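Local coordinates for uncharacterized protein PA2218 (Pseudomonas aeruginosa, PDB 2HDW), which is of unknown biological role but adopts the alpha/beta hydrolase fold and probably acts as a hydrolase, at residues M286-P289 with L290-N294; Y266-P270 with R271-P275. All blocks are in the same frame, centred on the assembly; numbering follows the deposited sequence.

Interaction 1. Residues M286-P289 with L290-N294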
ATOM      1  N   MET A 286     -15.174  -5.471 -11.585  1.00  9.15           N
ATOM      2  CA  MET A 286     -14.666  -6.399 -12.586  1.00  9.67           C
ATOM      3  C   MET A 286     -13.770  -5.711 -13.615  1.00  9.35           C
ATOM      4  O   MET A 286     -12.828  -6.314 -14.114  1.00 10.20           O
ATOM      5  CB  MET A 286     -15.830  -7.113 -13.296  1.00 10.06           C
ATOM      6  CG  MET A 286     -16.507  -8.208 -12.452  1.00 15.43           C
ATOM      7  SD  MET A 286     -17.779  -9.142 -13.352  1.00 11.05           S
ATOM      8  CE  MET A 286     -16.754 -10.250 -14.273  1.00 14.53           C
ATOM      9  N   THR A 287     -14.028  -4.444 -13.923  1.00  9.75           N
ATOM     10  CA  THR A 287     -13.200  -3.765 -14.920  1.00 10.34           C
ATOM     11  C   THR A 287     -11.968  -3.006 -14.396  1.00 11.67           C
ATOM     12  O   THR A 287     -11.271  -2.338 -15.165  1.00 11.20           O
ATOM     13  CB  THR A 287     -14.065  -2.828 -15.805  1.00 10.30           C
ATOM     14  OG1 THR A 287     -14.819  -1.925 -14.985  1.00 11.87           O
ATOM     15  CG2 THR A 287     -15.029  -3.660 -16.646  1.00  8.07           C
ATOM     16  N   THR A 288     -11.678  -3.130 -13.103  1.00 12.57           N
ATOM     17  CA  THR A 288     -10.518  -2.447 -12.519  1.00 10.62           C
ATOM     18  C   THR A 288      -9.188  -2.730 -13.232  1.00 10.75           C
ATOM     19  O   THR A 288      -8.382  -1.822 -13.433  1.00 10.56           O
ATOM     20  CB  THR A 288     -10.367  -2.793 -11.009  1.00 10.33           C
ATOM     21  OG1 THR A 288     -11.253  -1.965 -10.240  1.00  8.75           O
ATOM     22  CG2 THR A 288      -8.931  -2.572 -10.533  1.00  9.77           C
ATOM     23  N   PRO A 289      -8.938  -3.991 -13.623  1.00  9.87           N
ATOM     24  CA  PRO A 289      -7.687  -4.345 -14.308  1.00 10.63           C
ATOM     25  C   PRO A 289      -7.333  -3.568 -15.587  1.00  9.33           C
ATOM     26  O   PRO A 289      -6.168  -3.483 -15.954  1.00  9.07           O
ATOM     27  CB  PRO A 289      -7.861  -5.837 -14.590  1.00 10.01           C
ATOM     28  CG  PRO A 289      -8.739  -6.295 -13.454  1.00 10.44           C
ATOM     29  CD  PRO A 289      -9.760  -5.193 -13.386  1.00 10.21           C
ATOM     30  N   LEU A 290      -8.323  -3.006 -16.269  1.00 10.39           N
ATOM     31  CA  LEU A 290      -8.049  -2.281 -17.509  1.00  9.65           C
ATOM     32  C   LEU A 290      -6.928  -1.245 -17.440  1.00 10.64           C
ATOM     33  O   LEU A 290      -6.111  -1.155 -18.358  1.00 11.04           O
ATOM     34  CB  LEU A 290      -9.325  -1.623 -18.028  1.00 10.46           C
ATOM     35  CG  LEU A 290     -10.367  -2.596 -18.583  1.00  8.67           C
ATOM     36  CD1 LEU A 290     -11.665  -1.863 -18.820  1.00  9.06           C
ATOM     37  CD2 LEU A 290      -9.849  -3.234 -19.880  1.00 11.54           C
ATOM     38  N   SER A 291      -6.873  -0.462 -16.367  1.00  8.80           N
ATOM     39  CA  SER A 291      -5.819   0.547 -16.260  1.00 10.03           C
ATOM     40  C   SER A 291      -4.466  -0.089 -15.963  1.00 10.80           C
ATOM     41  O   SER A 291      -3.471   0.226 -16.617  1.00 10.48           O
ATOM     42  CB  SER A 291      -6.158   1.584 -15.178  1.00  8.35           C
ATOM     43  OG  SER A 291      -6.323   0.971 -13.913  1.00 13.20           O
ATOM     44  N   PHE A 292      -4.439  -0.991 -14.980  1.00  9.78           N
ATOM     45  CA  PHE A 292      -3.211  -1.681 -14.586  1.00 11.11           C
ATOM     46  C   PHE A 292      -2.585  -2.494 -15.714  1.00  9.57           C
ATOM     47  O   PHE A 292      -1.361  -2.561 -15.836  1.00 10.78           O
ATOM     48  CB  PHE A 292      -3.493  -2.603 -13.392  1.00  8.85           C
ATOM     49  CG  PHE A 292      -3.754  -1.863 -12.112  1.00  9.23           C
ATOM     50  CD1 PHE A 292      -2.697  -1.487 -11.284  1.00  7.24           C
ATOM     51  CD2 PHE A 292      -5.055  -1.524 -11.743  1.00  7.90           C
ATOM     52  CE1 PHE A 292      -2.930  -0.781 -10.102  1.00  8.02           C
ATOM     53  CE2 PHE A 292      -5.302  -0.818 -10.567  1.00  6.55           C
ATOM     54  CZ  PHE A 292      -4.235  -0.447  -9.744  1.00  8.17           C
ATOM     55  N   MET A 293      -3.426  -3.107 -16.537  1.00  9.06           N
ATOM     56  CA  MET A 293      -2.947  -3.929 -17.643  1.00  9.53           C
ATOM     57  C   MET A 293      -2.414  -3.082 -18.799  1.00  9.66           C
ATOM     58  O   MET A 293      -1.756  -3.602 -19.708  1.00 10.03           O
ATOM     59  CB  MET A 293      -4.085  -4.837 -18.161  1.00  7.95           C
ATOM     60  CG  MET A 293      -4.620  -5.872 -17.152  1.00  9.38           C
ATOM     61  SD  MET A 293      -5.949  -6.963 -17.816  1.00  1.11           S
ATOM     62  CE  MET A 293      -4.983  -8.110 -18.698  1.00 11.60           C
ATOM     63  N   ASN A 294      -2.660  -1.776 -18.747  1.00  9.50           N
ATOM     64  CA  ASN A 294      -2.270  -0.882 -19.839  1.00  9.54           C
ATOM     65  C   ASN A 294      -1.335   0.283 -19.487  1.00 10.36           C
ATOM     66  O   ASN A 294      -0.832   0.969 -20.384  1.00  8.79           O
ATOM     67  CB  ASN A 294      -3.556  -0.336 -20.476  1.00 10.30           C
ATOM     68  CG  ASN A 294      -3.329   0.280 -21.842  1.00 10.90           C
ATOM     69  OD1 ASN A 294      -2.617  -0.273 -22.676  1.00  9.84           O
ATOM     70  ND2 ASN A 294      -3.959   1.422 -22.083  1.00 11.99           N
TER
HETATM   71  O   HOH W   1      -9.162   0.722 -13.338  1.00  8.58           O
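Leu-290 and Thr-287 are joined through the backbone as the chain turns into a short helix: Leu-290 N donates to Thr-287 O over 3.2 Å, approaching from above the carbonyl plane. Further on, Pro-289 O receives Met-293 N at 2.8 Å, nearly in line with its C=O bond (C=O...N 173°). The first bond spans three residues and the second four, so a tight turn passes into an alpha-helical one.

Water adds a second polar link. A single molecule donates to Thr-288 O (2.7 Å) and accepts from Ser-291 OG, bridging a carbonyl and a hydroxyl that are not bonded directly. Ser-291 OG reaches the water because it is tucked between its own N and carbonyl carbon (chi1 59°). The Thr-288 hydroxyl is instead engaged with Thr-285 OG1.

The apolar contacts follow the same spacing. Thr-288 and Phe-292 run side by side, the methyl CG2 of Thr-288 lying 4.0 Å from ring atom CE2 of Phe-292, while Thr-288 O sits in the ring plane at its edge. Met-293 has CG beside its backbone N (chi1 -63°) and runs on extended to the sulfur, which lays SD 3.9 Å from Pro-289 CB. At the other end, Leu-290 CD1 packs on Thr-287 CB. Outside this turn, Phe-292 meets Phe-105 and helix 206-212, and Leu-290 leans on helix 220-240.

Proline suits the first turn of a helix, where its missing N-H costs no bond. This single turn, helix 289-292, belongs to the long insertion between strands 197-201 and 309-314, the place where alpha/beta hydrolases commonly carry their cap.

Interaction 2. Residues Y266-P270 with R271-P275; sequences YYMTP and RGYHP
Thr-269 O is gripped by two successive amides: Tyr-273 N donates at 3.0 Å, the nitrogen almost in line with the C=O bond though the N-H itself is bent away (141°), and Gly-272 N adds a weak, longer bond. The Thr-269 side chain works on the same loop, its OG1 accepting from Arg-271 N at 3.1 Å in an ST turn; that hydroxyl also bonds to Asp-265 O, back in helix 258-267.

Gly-272 brings its CA over one face of the Tyr-266 ring, a CH-pi contact 3.9 Å from the centroid. At the edge of the same ring, near its plane, lies Arg-271 NE, 3.8 Å from Tyr-266 CD1. The guanidinium is turned 82° to the ring, so the two do not stack. Arg-271 holds an extended chain, with CG trans to its backbone N (chi1 -180°), and carries NH2 onward to a salt bridge with Asp-349.

Tyr-273 presents its ring edge to the last helical residue and the one after it. Tyr-267 O, which takes a hydrogen bond from Ser-280 OG, lies in the ring plane, 3.2 Å from Tyr-273 CD1; Met-268 SD makes a Met-aromatic contact at the edge, 5.2 Å from the centroid.

Thr-269 thus holds the turn through both carbonyl and hydroxyl, while the edge hydrogens of Tyr-273, probably slightly positive, face oxygen and sulfur.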
ATOM      1  N   TYR A 266      -4.950 -14.465   6.968  1.00 13.96           N
ATOM      2  CA  TYR A 266      -4.751 -13.107   7.453  1.00 12.73           C
ATOM      3  C   TYR A 266      -6.020 -12.276   7.277  1.00 12.80           C
ATOM      4  O   TYR A 266      -6.566 -11.726   8.239  1.00 10.79           O
ATOM      5  CB  TYR A 266      -3.607 -12.425   6.699  1.00 12.29           C
ATOM      6  CG  TYR A 266      -3.433 -10.977   7.103  1.00 11.68           C
ATOM      7  CD1 TYR A 266      -2.848 -10.637   8.324  1.00 11.81           C
ATOM      8  CD2 TYR A 266      -3.917  -9.948   6.297  1.00 11.53           C
ATOM      9  CE1 TYR A 266      -2.753  -9.306   8.735  1.00 10.86           C
ATOM     10  CE2 TYR A 266      -3.834  -8.617   6.698  1.00  9.57           C
ATOM     11  CZ  TYR A 266      -3.252  -8.304   7.915  1.00 12.53           C
ATOM     12  OH  TYR A 266      -3.183  -6.990   8.314  1.00  9.86           O
ATOM     13  N   TYR A 267      -6.484 -12.199   6.032  1.00 12.02           N
ATOM     14  CA  TYR A 267      -7.655 -11.403   5.678  1.00 12.40           C
ATOM     15  C   TYR A 267      -9.020 -11.943   6.089  1.00 11.57           C
ATOM     16  O   TYR A 267      -9.975 -11.177   6.206  1.00 11.62           O
ATOM     17  CB  TYR A 267      -7.672 -11.158   4.163  1.00 10.98           C
ATOM     18  CG  TYR A 267      -6.619 -10.194   3.658  1.00  9.88           C
ATOM     19  CD1 TYR A 267      -6.663  -8.841   3.998  1.00  7.54           C
ATOM     20  CD2 TYR A 267      -5.589 -10.632   2.820  1.00  9.19           C
ATOM     21  CE1 TYR A 267      -5.703  -7.941   3.516  1.00  8.14           C
ATOM     22  CE2 TYR A 267      -4.624  -9.744   2.334  1.00 10.63           C
ATOM     23  CZ  TYR A 267      -4.688  -8.401   2.686  1.00  9.28           C
ATOM     24  OH  TYR A 267      -3.731  -7.523   2.216  1.00  8.47           O
ATOM     25  N   MET A 268      -9.129 -13.246   6.313  1.00 12.31           N
ATOM     26  CA  MET A 268     -10.433 -13.802   6.658  1.00 11.88           C
ATOM     27  C   MET A 268     -10.543 -14.522   8.001  1.00 13.30           C
ATOM     28  O   MET A 268     -11.341 -15.444   8.163  1.00 15.56           O
ATOM     29  CB  MET A 268     -10.916 -14.701   5.518  1.00  7.77           C
ATOM     30  CG  MET A 268     -11.269 -13.915   4.241  1.00 11.15           C
ATOM     31  SD  MET A 268     -12.690 -12.828   4.455  1.00  7.60           S
ATOM     32  CE  MET A 268     -14.014 -13.935   3.843  1.00 12.68           C
ATOM     33  N   THR A 269      -9.722 -14.101   8.955  1.00 13.72           N
ATOM     34  CA  THR A 269      -9.767 -14.644  10.304  1.00 13.49           C
ATOM     35  C   THR A 269      -9.554 -13.426  11.186  1.00 13.29           C
ATOM     36  O   THR A 269      -9.241 -12.342  10.691  1.00 13.09           O
ATOM     37  CB  THR A 269      -8.634 -15.650  10.602  1.00 14.71           C
ATOM     38  OG1 THR A 269      -7.397 -14.945  10.770  1.00 15.14           O
ATOM     39  CG2 THR A 269      -8.501 -16.670   9.479  1.00 17.02           C
ATOM     40  N   PRO A 270      -9.741 -13.577  12.500  1.00 12.31           N
ATOM     41  CA  PRO A 270      -9.544 -12.437  13.396  1.00 13.14           C
ATOM     42  C   PRO A 270      -8.134 -11.842  13.313  1.00 13.11           C
ATOM     43  O   PRO A 270      -7.908 -10.706  13.740  1.00 12.76           O
ATOM     44  CB  PRO A 270      -9.858 -13.032  14.766  1.00 14.25           C
ATOM     45  CG  PRO A 270     -10.974 -13.978  14.443  1.00 13.18           C
ATOM     46  CD  PRO A 270     -10.445 -14.673  13.193  1.00 12.69           C
ATOM     47  N   ARG A 271      -7.190 -12.597  12.753  1.00 11.78           N
ATOM     48  CA  ARG A 271      -5.812 -12.119  12.641  1.00 11.30           C
ATOM     49  C   ARG A 271      -5.702 -10.756  11.943  1.00 10.99           C
ATOM     50  O   ARG A 271      -5.073  -9.832  12.467  1.00 10.07           O
ATOM     51  CB  ARG A 271      -4.945 -13.145  11.902  1.00 11.98           C
ATOM     52  CG  ARG A 271      -3.488 -12.722  11.750  1.00 13.83           C
ATOM     53  CD  ARG A 271      -2.678 -13.740  10.961  1.00 13.86           C
ATOM     54  NE  ARG A 271      -1.330 -13.253  10.687  1.00 15.36           N
ATOM     55  CZ  ARG A 271      -0.394 -13.948  10.048  1.00 13.93           C
ATOM     56  NH1 ARG A 271      -0.652 -15.172   9.611  1.00 11.75           N
ATOM     57  NH2 ARG A 271       0.802 -13.412   9.840  1.00 13.71           N
ATOM     58  N   GLY A 272      -6.316 -10.623  10.773  1.00  8.55           N
ATOM     59  CA  GLY A 272      -6.232  -9.355  10.066  1.00 11.21           C
ATOM     60  C   GLY A 272      -7.498  -8.930   9.352  1.00 11.85           C
ATOM     61  O   GLY A 272      -7.482  -8.005   8.540  1.00 10.90           O
ATOM     62  N   TYR A 273      -8.607  -9.586   9.661  1.00 11.75           N
ATOM     63  CA  TYR A 273      -9.867  -9.259   9.016  1.00 13.24           C
ATOM     64  C   TYR A 273     -10.404  -7.869   9.353  1.00 14.55           C
ATOM     65  O   TYR A 273     -10.356  -7.425  10.497  1.00 15.52           O
ATOM     66  CB  TYR A 273     -10.937 -10.291   9.399  1.00 14.33           C
ATOM     67  CG  TYR A 273     -12.326  -9.945   8.908  1.00 15.74           C
ATOM     68  CD1 TYR A 273     -12.728 -10.259   7.610  1.00 16.11           C
ATOM     69  CD2 TYR A 273     -13.229  -9.266   9.730  1.00 16.38           C
ATOM     70  CE1 TYR A 273     -13.994  -9.908   7.137  1.00 15.79           C
ATOM     71  CE2 TYR A 273     -14.494  -8.906   9.269  1.00 15.20           C
ATOM     72  CZ  TYR A 273     -14.870  -9.231   7.972  1.00 16.79           C
ATOM     73  OH  TYR A 273     -16.120  -8.880   7.510  1.00 16.53           O
ATOM     74  N   HIS A 274     -10.894  -7.174   8.336  1.00 13.85           N
ATOM     75  CA  HIS A 274     -11.537  -5.883   8.537  1.00 12.85           C
ATOM     76  C   HIS A 274     -12.608  -5.778   7.464  1.00 12.62           C
ATOM     77  O   HIS A 274     -12.318  -5.882   6.273  1.00 11.66           O
ATOM     78  CB  HIS A 274     -10.576  -4.702   8.451  1.00 11.01           C
ATOM     79  CG  HIS A 274     -11.194  -3.430   8.938  1.00  8.74           C
ATOM     80  ND1 HIS A 274     -12.165  -2.758   8.225  1.00  8.35           N
ATOM     81  CD2 HIS A 274     -11.071  -2.772  10.114  1.00  7.48           C
ATOM     82  CE1 HIS A 274     -12.614  -1.744   8.943  1.00  8.74           C
ATOM     83  NE2 HIS A 274     -11.967  -1.731  10.095  1.00  6.77           N
ATOM     84  N   PRO A 275     -13.867  -5.568   7.880  1.00 13.88           N
ATOM     85  CA  PRO A 275     -15.025  -5.458   6.987  1.00 13.35           C
ATOM     86  C   PRO A 275     -14.957  -4.514   5.791  1.00 12.34           C
ATOM     87  O   PRO A 275     -15.624  -4.756   4.785  1.00 11.50           O
ATOM     88  CB  PRO A 275     -16.166  -5.103   7.939  1.00 14.48           C
ATOM     89  CG  PRO A 275     -15.466  -4.348   9.032  1.00 15.12           C
ATOM     90  CD  PRO A 275     -14.229  -5.177   9.256  1.00 13.38           C
TER

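In the fold
Interaction 2 comes first in the chain, closing helix 258-267, and interaction 1 follows it at helix 289-292. Their centres are 26 Å apart and their nearest atoms about 14 Å, so they do not touch; the centres of interactions 2 and 1 lie about 17 and 18 Å from the centre of the chain. Both belong to the insertion between strands 197-201 and 309-314, and both reach the loop after strand 96-102: Tyr-267 rests on Pro-104, while Phe-292 meets Phe-105. In alpha/beta hydrolases that loop often helps form the oxyanion hole, facing the nucleophile turn, here probably between strand 173-178 and helix 180-191. Both contacts may therefore lie near the presumed active-site region.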